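Local structure of glucanase (Klebsiella pneumoniae, 5GY3) at residues A[36-49]-A[94-108]. The protein probably hydrolyses internal beta-1,4-glucosidic linkages in cellulose and related beta-glucans, as a family 8 glycoside hydrolase. Numbering follows the deposited sequence.
Sequences MLLAVANNDRPAFD and WALLRAQKQWQDKRY
With CG set opposite its backbone N (chi1 -164°) and the chain extended as far as NE, Arg45 lies flat along one face of the Trp103 indole. Arg45 CD stands 3.8 Å from the centroid of the five-membered ring of Trp103, a CH-pi contact, and the guanidinium runs almost parallel to the indole, with Trp103 CB over one of its faces. The same reach brings Arg45 NE to Tyr108 OH (2.9 Å), which lies in the guanidinium plane, while Arg45 NH2 forms a salt bridge with Asp105 OD2 (2.8 Å). Tyr108 OH in turn donates to the syn lone pair of Asp49 OD1 (2.5 Å), so the phenol oxygen both receives and gives. Asp105, N-cap of helix 106-123, is also gripped side-on by Arg107, which extends the ionic network. At the indole edge, Trp103 NE1 donates to Asn43 OD1 (2.9 Å), tying Trp103 to the C-prime residue of the Schellman motif that closes helix 29-41.

Phe48, its CG likewise anti to the backbone N, wedges between Ala95, Leu96, Ala99 and Tyr108 as a knob into a hole. It takes the edge of Trp103 on its face and turns its own edge to the face of Tyr108, the latter planes at 83°. Val40 is a second knob, among Arg98, Ala99, Gln102 and Trp103; toward the start of both segments, Ala95 CB meets Met36 CB at 3.5 Å.

The contact thus joins the turn between helices 29-41 and 45-59 to that between helices 86-103 and 106-123. Parts 36-41 and 94-103 run nearly parallel (16°), in keeping with the family 8 helical barrel, while helix 2-11 packs through Trp4 against Leu38, Ala39 and Ala47, and helix 155-164 against Trp94.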
ATOM      1  N   MET A  36       0.274 -11.222  -4.636  1.00  9.98           N
ATOM      2  CA  MET A  36       1.151 -12.189  -3.975  1.00  9.37           C
ATOM      3  C   MET A  36       0.761 -12.388  -2.515  1.00  8.87           C
ATOM      4  O   MET A  36       0.765 -13.518  -2.016  1.00  8.67           O
ATOM      5  CB  MET A  36       2.610 -11.749  -4.086  1.00  8.10           C
ATOM      6  CG  MET A  36       3.199 -11.933  -5.472  1.00  9.89           C
ATOM      7  SD  MET A  36       4.786 -11.115  -5.723  1.00 11.32           S
ATOM      8  CE  MET A  36       5.853 -11.997  -4.574  1.00  9.30           C
ATOM      9  N   LEU A  37       0.425 -11.302  -1.809  1.00  8.02           N
ATOM     10  CA  LEU A  37      -0.075 -11.426  -0.439  1.00  9.39           C
ATOM     11  C   LEU A  37      -1.332 -12.282  -0.389  1.00 10.71           C
ATOM     12  O   LEU A  37      -1.469 -13.164   0.468  1.00 11.10           O
ATOM     13  CB  LEU A  37      -0.373 -10.041   0.149  1.00 12.31           C
ATOM     14  CG  LEU A  37       0.796  -9.183   0.615  1.00  9.46           C
ATOM     15  CD1 LEU A  37       0.314  -7.748   0.906  1.00 10.57           C
ATOM     16  CD2 LEU A  37       1.428  -9.794   1.860  1.00  8.15           C
ATOM     17  N   LEU A  38      -2.277 -12.011  -1.291  1.00  8.44           N
ATOM     18  CA  LEU A  38      -3.528 -12.761  -1.290  1.00  9.84           C
ATOM     19  C   LEU A  38      -3.318 -14.211  -1.721  1.00 12.88           C
ATOM     20  O   LEU A  38      -4.043 -15.101  -1.259  1.00 12.81           O
ATOM     21  CB  LEU A  38      -4.556 -12.058  -2.183  1.00 10.78           C
ATOM     22  CG  LEU A  38      -5.004 -10.656  -1.727  1.00  8.82           C
ATOM     23  CD1 LEU A  38      -5.932 -10.029  -2.749  1.00 11.76           C
ATOM     24  CD2 LEU A  38      -5.679 -10.694  -0.365  1.00 15.37           C
ATOM     25  N   ALA A  39      -2.337 -14.472  -2.586  1.00 10.23           N
ATOM     26  CA  ALA A  39      -2.047 -15.859  -2.948  1.00 11.62           C
ATOM     27  C   ALA A  39      -1.551 -16.649  -1.742  1.00 11.98           C
ATOM     28  O   ALA A  39      -1.955 -17.799  -1.541  1.00 11.87           O
ATOM     29  CB  ALA A  39      -1.033 -15.910  -4.090  1.00 10.36           C
ATOM     30  N   VAL A  40      -0.697 -16.045  -0.910  1.00 11.57           N
ATOM     31  CA  VAL A  40      -0.271 -16.716   0.323  1.00 11.10           C
ATOM     32  C   VAL A  40      -1.469 -16.962   1.228  1.00 12.06           C
ATOM     33  O   VAL A  40      -1.653 -18.063   1.769  1.00 12.52           O
ATOM     34  CB  VAL A  40       0.799 -15.886   1.056  1.00  9.66           C
ATOM     35  CG1 VAL A  40       1.186 -16.583   2.361  1.00 13.10           C
ATOM     36  CG2 VAL A  40       2.007 -15.651   0.173  1.00 11.03           C
ATOM     37  N   ALA A  41      -2.303 -15.931   1.404  1.00 10.17           N
ATOM     38  CA  ALA A  41      -3.451 -16.028   2.299  1.00 10.64           C
ATOM     39  C   ALA A  41      -4.426 -17.114   1.865  1.00 13.11           C
ATOM     40  O   ALA A  41      -5.099 -17.723   2.706  1.00 13.95           O
ATOM     41  CB  ALA A  41      -4.159 -14.680   2.371  1.00 11.09           C
ATOM     42  N   ASN A  42      -4.526 -17.368   0.570  1.00 12.23           N
ATOM     43  CA  ASN A  42      -5.427 -18.394   0.067  1.00 12.06           C
ATOM     44  C   ASN A  42      -4.717 -19.722  -0.145  1.00 14.79           C
ATOM     45  O   ASN A  42      -5.319 -20.657  -0.673  1.00 16.00           O
ATOM     46  CB  ASN A  42      -6.098 -17.913  -1.217  1.00 12.02           C
ATOM     47  CG  ASN A  42      -7.183 -16.890  -0.939  1.00 17.37           C
ATOM     48  OD1 ASN A  42      -8.320 -17.245  -0.642  1.00 17.36           O
ATOM     49  ND2 ASN A  42      -6.825 -15.612  -0.998  1.00 11.18           N
ATOM     50  N   ASN A  43      -3.460 -19.823   0.288  1.00 12.71           N
ATOM     51  CA  ASN A  43      -2.668 -21.047   0.186  1.00 14.23           C
ATOM     52  C   ASN A  43      -2.610 -21.537  -1.262  1.00 16.52           C
ATOM     53  O   ASN A  43      -2.876 -22.701  -1.572  1.00 15.80           O
ATOM     54  CB  ASN A  43      -3.217 -22.118   1.134  1.00 14.50           C
ATOM     55  CG  ASN A  43      -2.236 -23.257   1.362  1.00 18.03           C
ATOM     56  OD1 ASN A  43      -1.109 -23.233   0.869  1.00 16.16           O
ATOM     57  ND2 ASN A  43      -2.667 -24.264   2.117  1.00 21.71           N
ATOM     58  N   ASP A  44      -2.255 -20.620  -2.164  1.00 12.03           N
ATOM     59  CA  ASP A  44      -2.250 -20.861  -3.605  1.00 12.02           C
ATOM     60  C   ASP A  44      -0.823 -20.697  -4.115  1.00 15.03           C
ATOM     61  O   ASP A  44      -0.471 -19.686  -4.729  1.00 12.04           O
ATOM     62  CB  ASP A  44      -3.237 -19.902  -4.319  1.00 14.13           C
ATOM     63  CG  ASP A  44      -3.467 -20.271  -5.780  1.00 15.76           C
ATOM     64  OD1 ASP A  44      -2.705 -21.079  -6.348  1.00 13.31           O
ATOM     65  OD2 ASP A  44      -4.416 -19.726  -6.375  1.00 15.46           O
ATOM     66  N   ARG A  45       0.003 -21.717  -3.880  1.00 12.69           N
ATOM     67  CA  ARG A  45       1.401 -21.609  -4.264  1.00 12.47           C
ATOM     68  C   ARG A  45       1.608 -21.529  -5.775  1.00 13.23           C
ATOM     69  O   ARG A  45       2.488 -20.777  -6.225  1.00 12.66           O
ATOM     70  CB  ARG A  45       2.201 -22.773  -3.674  1.00 14.89           C
ATOM     71  CG  ARG A  45       3.682 -22.493  -3.719  1.00 15.75           C
ATOM     72  CD  ARG A  45       4.455 -23.497  -2.924  1.00 16.11           C
ATOM     73  NE  ARG A  45       5.878 -23.177  -2.948  1.00 18.10           N
ATOM     74  CZ  ARG A  45       6.817 -23.949  -2.411  1.00 21.74           C
ATOM     75  NH1 ARG A  45       6.471 -25.087  -1.826  1.00 17.67           N
ATOM     76  NH2 ARG A  45       8.093 -23.590  -2.476  1.00 22.17           N
ATOM     77  N   PRO A  46       0.863 -22.282  -6.601  1.00 14.84           N
ATOM     78  CA  PRO A  46       1.030 -22.095  -8.056  1.00 16.07           C
ATOM     79  C   PRO A  46       0.822 -20.653  -8.496  1.00 15.30           C
ATOM     80  O   PRO A  46       1.646 -20.118  -9.251  1.00 13.46           O
ATOM     81  CB  PRO A  46      -0.017 -23.048  -8.651  1.00 16.75           C
ATOM     82  CG  PRO A  46      -0.127 -24.122  -7.634  1.00 16.18           C
ATOM     83  CD  PRO A  46      -0.040 -23.415  -6.310  1.00 14.42           C
ATOM     84  N   ALA A  47      -0.244 -20.003  -8.015  1.00 12.16           N
ATOM     85  CA  ALA A  47      -0.492 -18.611  -8.384  1.00 14.22           C
ATOM     86  C   ALA A  47       0.603 -17.706  -7.847  1.00 12.35           C
ATOM     87  O   ALA A  47       1.080 -16.812  -8.557  1.00 13.76           O
ATOM     88  CB  ALA A  47      -1.857 -18.157  -7.863  1.00 14.17           C
ATOM     89  N   PHE A  48       1.015 -17.920  -6.591  1.00 12.43           N
ATOM     90  CA  PHE A  48       2.101 -17.121  -6.029  1.00 10.31           C
ATOM     91  C   PHE A  48       3.355 -17.210  -6.892  1.00 12.49           C
ATOM     92  O   PHE A  48       3.982 -16.191  -7.202  1.00 10.72           O
ATOM     93  CB  PHE A  48       2.411 -17.559  -4.598  1.00 10.27           C
ATOM     94  CG  PHE A  48       3.474 -16.715  -3.942  1.00 11.92           C
ATOM     95  CD1 PHE A  48       4.816 -16.998  -4.125  1.00 13.46           C
ATOM     96  CD2 PHE A  48       3.126 -15.628  -3.159  1.00 10.71           C
ATOM     97  CE1 PHE A  48       5.800 -16.207  -3.555  1.00  9.51           C
ATOM     98  CE2 PHE A  48       4.105 -14.835  -2.583  1.00  9.83           C
ATOM     99  CZ  PHE A  48       5.442 -15.127  -2.785  1.00  8.95           C
ATOM    100  N   ASP A  49       3.753 -18.429  -7.271  1.00 10.04           N
ATOM    101  CA  ASP A  49       4.976 -18.577  -8.055  1.00 13.52           C
ATOM    102  C   ASP A  49       4.836 -17.940  -9.437  1.00 16.29           C
ATOM    103  O   ASP A  49       5.807 -17.379  -9.960  1.00 14.03           O
ATOM    104  CB  ASP A  49       5.363 -20.059  -8.158  1.00 14.15           C
ATOM    105  CG  ASP A  49       5.992 -20.605  -6.867  1.00 19.18           C
ATOM    106  OD1 ASP A  49       6.536 -19.815  -6.068  1.00 18.38           O
ATOM    107  OD2 ASP A  49       5.965 -21.836  -6.651  1.00 14.66           O
ATOM    108  N   TRP A  94       7.196  -8.279   1.461  1.00  5.68           N
ATOM    109  CA  TRP A  94       6.373  -8.771   2.562  1.00  8.03           C
ATOM    110  C   TRP A  94       5.682 -10.072   2.180  1.00  9.04           C
ATOM    111  O   TRP A  94       5.666 -11.029   2.965  1.00  7.98           O
ATOM    112  CB  TRP A  94       5.347  -7.693   2.930  1.00  7.26           C
ATOM    113  CG  TRP A  94       4.553  -7.959   4.156  1.00  7.75           C
ATOM    114  CD1 TRP A  94       4.888  -8.765   5.214  1.00  9.09           C
ATOM    115  CD2 TRP A  94       3.283  -7.393   4.467  1.00  7.74           C
ATOM    116  NE1 TRP A  94       3.895  -8.730   6.166  1.00  8.20           N
ATOM    117  CE2 TRP A  94       2.900  -7.891   5.731  1.00  8.52           C
ATOM    118  CE3 TRP A  94       2.428  -6.504   3.802  1.00  7.74           C
ATOM    119  CZ2 TRP A  94       1.692  -7.545   6.331  1.00  9.67           C
ATOM    120  CZ3 TRP A  94       1.233  -6.147   4.413  1.00  8.04           C
ATOM    121  CH2 TRP A  94       0.884  -6.660   5.668  1.00 10.34           C
ATOM    122  N   ALA A  95       5.124 -10.130   0.967  1.00  6.82           N
ATOM    123  CA  ALA A  95       4.499 -11.363   0.501  1.00  8.99           C
ATOM    124  C   ALA A  95       5.496 -12.522   0.479  1.00  8.06           C
ATOM    125  O   ALA A  95       5.150 -13.655   0.847  1.00 10.04           O
ATOM    126  CB  ALA A  95       3.889 -11.140  -0.882  1.00  9.46           C
ATOM    127  N   LEU A  96       6.735 -12.255   0.051  1.00  8.79           N
ATOM    128  CA  LEU A  96       7.766 -13.296   0.025  1.00  8.00           C
ATOM    129  C   LEU A  96       8.090 -13.794   1.425  1.00  9.26           C
ATOM    130  O   LEU A  96       8.246 -15.002   1.641  1.00  7.39           O
ATOM    131  CB  LEU A  96       9.030 -12.768  -0.656  1.00  8.45           C
ATOM    132  CG  LEU A  96       8.890 -12.700  -2.180  1.00  8.54           C
ATOM    133  CD1 LEU A  96       9.902 -11.739  -2.812  1.00  8.58           C
ATOM    134  CD2 LEU A  96       9.013 -14.113  -2.778  1.00  8.42           C
ATOM    135  N   LEU A  97       8.209 -12.880   2.390  1.00  8.42           N
ATOM    136  CA  LEU A  97       8.420 -13.296   3.773  1.00  8.54           C
ATOM    137  C   LEU A  97       7.286 -14.201   4.247  1.00 12.25           C
ATOM    138  O   LEU A  97       7.518 -15.256   4.857  1.00 11.77           O
ATOM    139  CB  LEU A  97       8.549 -12.054   4.651  1.00 11.09           C
ATOM    140  CG  LEU A  97       9.388 -12.150   5.908  1.00 21.55           C
ATOM    141  CD1 LEU A  97      10.766 -12.682   5.512  1.00 20.44           C
ATOM    142  CD2 LEU A  97       9.498 -10.760   6.518  1.00 15.62           C
ATOM    143  N   ARG A  98       6.043 -13.821   3.947  1.00 10.14           N
ATOM    144  CA  ARG A  98       4.906 -14.628   4.370  1.00  9.66           C
ATOM    145  C   ARG A  98       4.850 -15.955   3.621  1.00 11.62           C
ATOM    146  O   ARG A  98       4.405 -16.967   4.182  1.00 11.35           O
ATOM    147  CB  ARG A  98       3.620 -13.818   4.198  1.00 11.12           C
ATOM    148  CG  ARG A  98       3.518 -12.695   5.246  1.00  9.51           C
ATOM    149  CD  ARG A  98       2.623 -11.526   4.818  1.00 11.49           C
ATOM    150  NE  ARG A  98       1.192 -11.811   4.888  1.00 15.06           N
ATOM    151  CZ  ARG A  98       0.401 -11.511   5.920  1.00 13.07           C
ATOM    152  NH1 ARG A  98       0.889 -10.927   7.003  1.00 12.91           N
ATOM    153  NH2 ARG A  98      -0.897 -11.786   5.867  1.00 13.84           N
ATOM    154  N   ALA A  99       5.325 -15.982   2.379  1.00  8.38           N
ATOM    155  CA  ALA A  99       5.370 -17.230   1.625  1.00 10.75           C
ATOM    156  C   ALA A  99       6.330 -18.232   2.258  1.00 11.78           C
ATOM    157  O   ALA A  99       6.064 -19.440   2.261  1.00 10.08           O
ATOM    158  CB  ALA A  99       5.773 -16.948   0.179  1.00  9.73           C
ATOM    159  N   GLN A 100       7.465 -17.754   2.780  1.00 11.56           N
ATOM    160  CA  GLN A 100       8.386 -18.662   3.458  1.00 12.55           C
ATOM    161  C   GLN A 100       7.699 -19.359   4.620  1.00 12.75           C
ATOM    162  O   GLN A 100       7.873 -20.566   4.825  1.00 14.19           O
ATOM    163  CB  GLN A 100       9.616 -17.907   3.967  1.00 11.64           C
ATOM    164  CG  GLN A 100      10.597 -18.808   4.733  1.00 12.78           C
ATOM    165  CD  GLN A 100      10.251 -18.942   6.202  1.00 19.62           C
ATOM    166  OE1 GLN A 100       9.883 -17.964   6.850  1.00 20.02           O
ATOM    167  NE2 GLN A 100      10.351 -20.161   6.730  1.00 18.67           N
ATOM    168  N   LYS A 101       6.945 -18.604   5.414  1.00 12.80           N
ATOM    169  CA  LYS A 101       6.278 -19.197   6.566  1.00 15.74           C
ATOM    170  C   LYS A 101       5.191 -20.162   6.126  1.00 15.60           C
ATOM    171  O   LYS A 101       5.061 -21.256   6.683  1.00 15.99           O
ATOM    172  CB  LYS A 101       5.692 -18.104   7.454  1.00 19.34           C
ATOM    173  CG  LYS A 101       6.741 -17.267   8.153  1.00 24.02           C
ATOM    174  CD  LYS A 101       6.123 -16.043   8.807  1.00 29.45           C
ATOM    175  CE  LYS A 101       7.004 -15.548   9.940  1.00 33.10           C
ATOM    176  NZ  LYS A 101       8.443 -15.682   9.590  1.00 36.30           N
ATOM    177  N   GLN A 102       4.415 -19.774   5.116  1.00 10.78           N
ATOM    178  CA  GLN A 102       3.290 -20.591   4.680  1.00 10.74           C
ATOM    179  C   GLN A 102       3.757 -21.934   4.134  1.00 14.67           C
ATOM    180  O   GLN A 102       3.209 -22.984   4.486  1.00 14.51           O
ATOM    181  CB  GLN A 102       2.484 -19.830   3.630  1.00 12.17           C
ATOM    182  CG  GLN A 102       1.345 -20.627   3.036  1.00 14.14           C
ATOM    183  CD  GLN A 102       0.216 -20.846   4.022  1.00 19.78           C
ATOM    184  OE1 GLN A 102      -0.050 -20.002   4.880  1.00 22.92           O
ATOM    185  NE2 GLN A 102      -0.442 -21.989   3.917  1.00 22.49           N
ATOM    186  N   TRP A 103       4.768 -21.923   3.265  1.00 11.71           N
ATOM    187  CA  TRP A 103       5.178 -23.128   2.557  1.00 13.86           C
ATOM    188  C   TRP A 103       6.519 -23.679   3.025  1.00 14.49           C
ATOM    189  O   TRP A 103       6.993 -24.669   2.455  1.00 13.52           O
ATOM    190  CB  TRP A 103       5.206 -22.868   1.041  1.00 13.23           C
ATOM    191  CG  TRP A 103       3.834 -22.533   0.542  1.00 14.84           C
ATOM    192  CD1 TRP A 103       2.709 -23.305   0.666  1.00 17.12           C
ATOM    193  CD2 TRP A 103       3.421 -21.329  -0.125  1.00 12.82           C
ATOM    194  NE1 TRP A 103       1.628 -22.658   0.109  1.00 15.00           N
ATOM    195  CE2 TRP A 103       2.038 -21.444  -0.380  1.00 13.41           C
ATOM    196  CE3 TRP A 103       4.089 -20.172  -0.545  1.00 11.61           C
ATOM    197  CZ2 TRP A 103       1.305 -20.439  -1.019  1.00 12.19           C
ATOM    198  CZ3 TRP A 103       3.353 -19.169  -1.191  1.00  9.81           C
ATOM    199  CH2 TRP A 103       1.981 -19.319  -1.424  1.00 11.36           C
ATOM    200  N   GLN A 104       7.126 -23.072   4.047  1.00 14.65           N
ATOM    201  CA  GLN A 104       8.340 -23.583   4.686  1.00 17.18           C
ATOM    202  C   GLN A 104       9.473 -23.741   3.674  1.00 17.70           C
ATOM    203  O   GLN A 104      10.095 -24.797   3.556  1.00 17.54           O
ATOM    204  CB  GLN A 104       8.045 -24.895   5.418  1.00 14.75           C
ATOM    205  CG  GLN A 104       7.094 -24.708   6.579  1.00 13.63           C
ATOM    206  CD  GLN A 104       7.731 -23.926   7.701  1.00 22.11           C
ATOM    207  OE1 GLN A 104       8.754 -24.337   8.247  1.00 26.24           O
ATOM    208  NE2 GLN A 104       7.155 -22.774   8.029  1.00 21.49           N
ATOM    209  N   ASP A 105       9.742 -22.664   2.940  1.00 12.61           N
ATOM    210  CA  ASP A 105      10.771 -22.648   1.910  1.00 14.08           C
ATOM    211  C   ASP A 105      11.600 -21.383   2.085  1.00 16.21           C
ATOM    212  O   ASP A 105      11.126 -20.285   1.769  1.00 12.48           O
ATOM    213  CB  ASP A 105      10.152 -22.697   0.514  1.00 17.41           C
ATOM    214  CG  ASP A 105      11.176 -22.950  -0.573  1.00 21.25           C
ATOM    215  OD1 ASP A 105      12.362 -22.592  -0.400  1.00 17.76           O
ATOM    216  OD2 ASP A 105      10.784 -23.511  -1.611  1.00 24.76           O
ATOM    217  N   LYS A 106      12.842 -21.548   2.558  1.00 15.30           N
ATOM    218  CA  LYS A 106      13.716 -20.413   2.852  1.00 15.54           C
ATOM    219  C   LYS A 106      14.056 -19.581   1.623  1.00 14.24           C
ATOM    220  O   LYS A 106      14.469 -18.425   1.777  1.00 15.93           O
ATOM    221  CB  LYS A 106      15.014 -20.900   3.498  1.00 19.92           C
ATOM    222  CG  LYS A 106      15.918 -21.674   2.536  1.00 25.34           C
ATOM    223  CD  LYS A 106      17.220 -22.091   3.218  1.00 32.00           C
ATOM    224  CE  LYS A 106      18.002 -23.062   2.343  1.00 32.45           C
ATOM    225  NZ  LYS A 106      18.084 -22.581   0.928  1.00 35.70           N
ATOM    226  N   ARG A 107      13.902 -20.129   0.416  1.00 14.27           N
ATOM    227  CA  ARG A 107      14.226 -19.360  -0.785  1.00 15.74           C
ATOM    228  C   ARG A 107      13.355 -18.109  -0.904  1.00 12.31           C
ATOM    229  O   ARG A 107      13.836 -17.057  -1.353  1.00 12.05           O
ATOM    230  CB  ARG A 107      14.101 -20.259  -2.018  1.00 19.17           C
ATOM    231  CG  ARG A 107      15.153 -21.393  -2.020  1.00 25.82           C
ATOM    232  CD  ARG A 107      14.935 -22.430  -3.129  1.00 31.55           C
ATOM    233  NE  ARG A 107      13.631 -23.088  -3.031  1.00 30.58           N
ATOM    234  CZ  ARG A 107      13.141 -23.920  -3.945  1.00 37.09           C
ATOM    235  NH1 ARG A 107      13.845 -24.213  -5.033  1.00 33.21           N
ATOM    236  NH2 ARG A 107      11.939 -24.459  -3.776  1.00 33.51           N
ATOM    237  N   TYR A 108      12.097 -18.180  -0.467  1.00 10.10           N
ATOM    238  CA  TYR A 108      11.260 -16.981  -0.483  1.00  8.46           C
ATOM    239  C   TYR A 108      11.783 -15.925   0.483  1.00 10.64           C
ATOM    240  O   TYR A 108      11.725 -14.723   0.193  1.00  9.24           O
ATOM    241  CB  TYR A 108       9.818 -17.322  -0.124  1.00  9.11           C
ATOM    242  CG  TYR A 108       9.102 -18.226  -1.101  1.00 10.23           C
ATOM    243  CD1 TYR A 108       8.994 -17.888  -2.440  1.00 13.29           C
ATOM    244  CD2 TYR A 108       8.508 -19.405  -0.667  1.00 14.87           C
ATOM    245  CE1 TYR A 108       8.316 -18.709  -3.337  1.00 14.60           C
ATOM    246  CE2 TYR A 108       7.827 -20.232  -1.552  1.00 17.39           C
ATOM    247  CZ  TYR A 108       7.735 -19.884  -2.884  1.00 17.68           C
ATOM    248  OH  TYR A 108       7.056 -20.703  -3.769  1.00 16.40           O
TER
HETATM  249  O   HOH W   1      -0.589 -13.092   3.182  1.00 13.52           O
HETATM  250  O   HOH W   2      -2.911 -19.320   4.231  1.00 25.44           O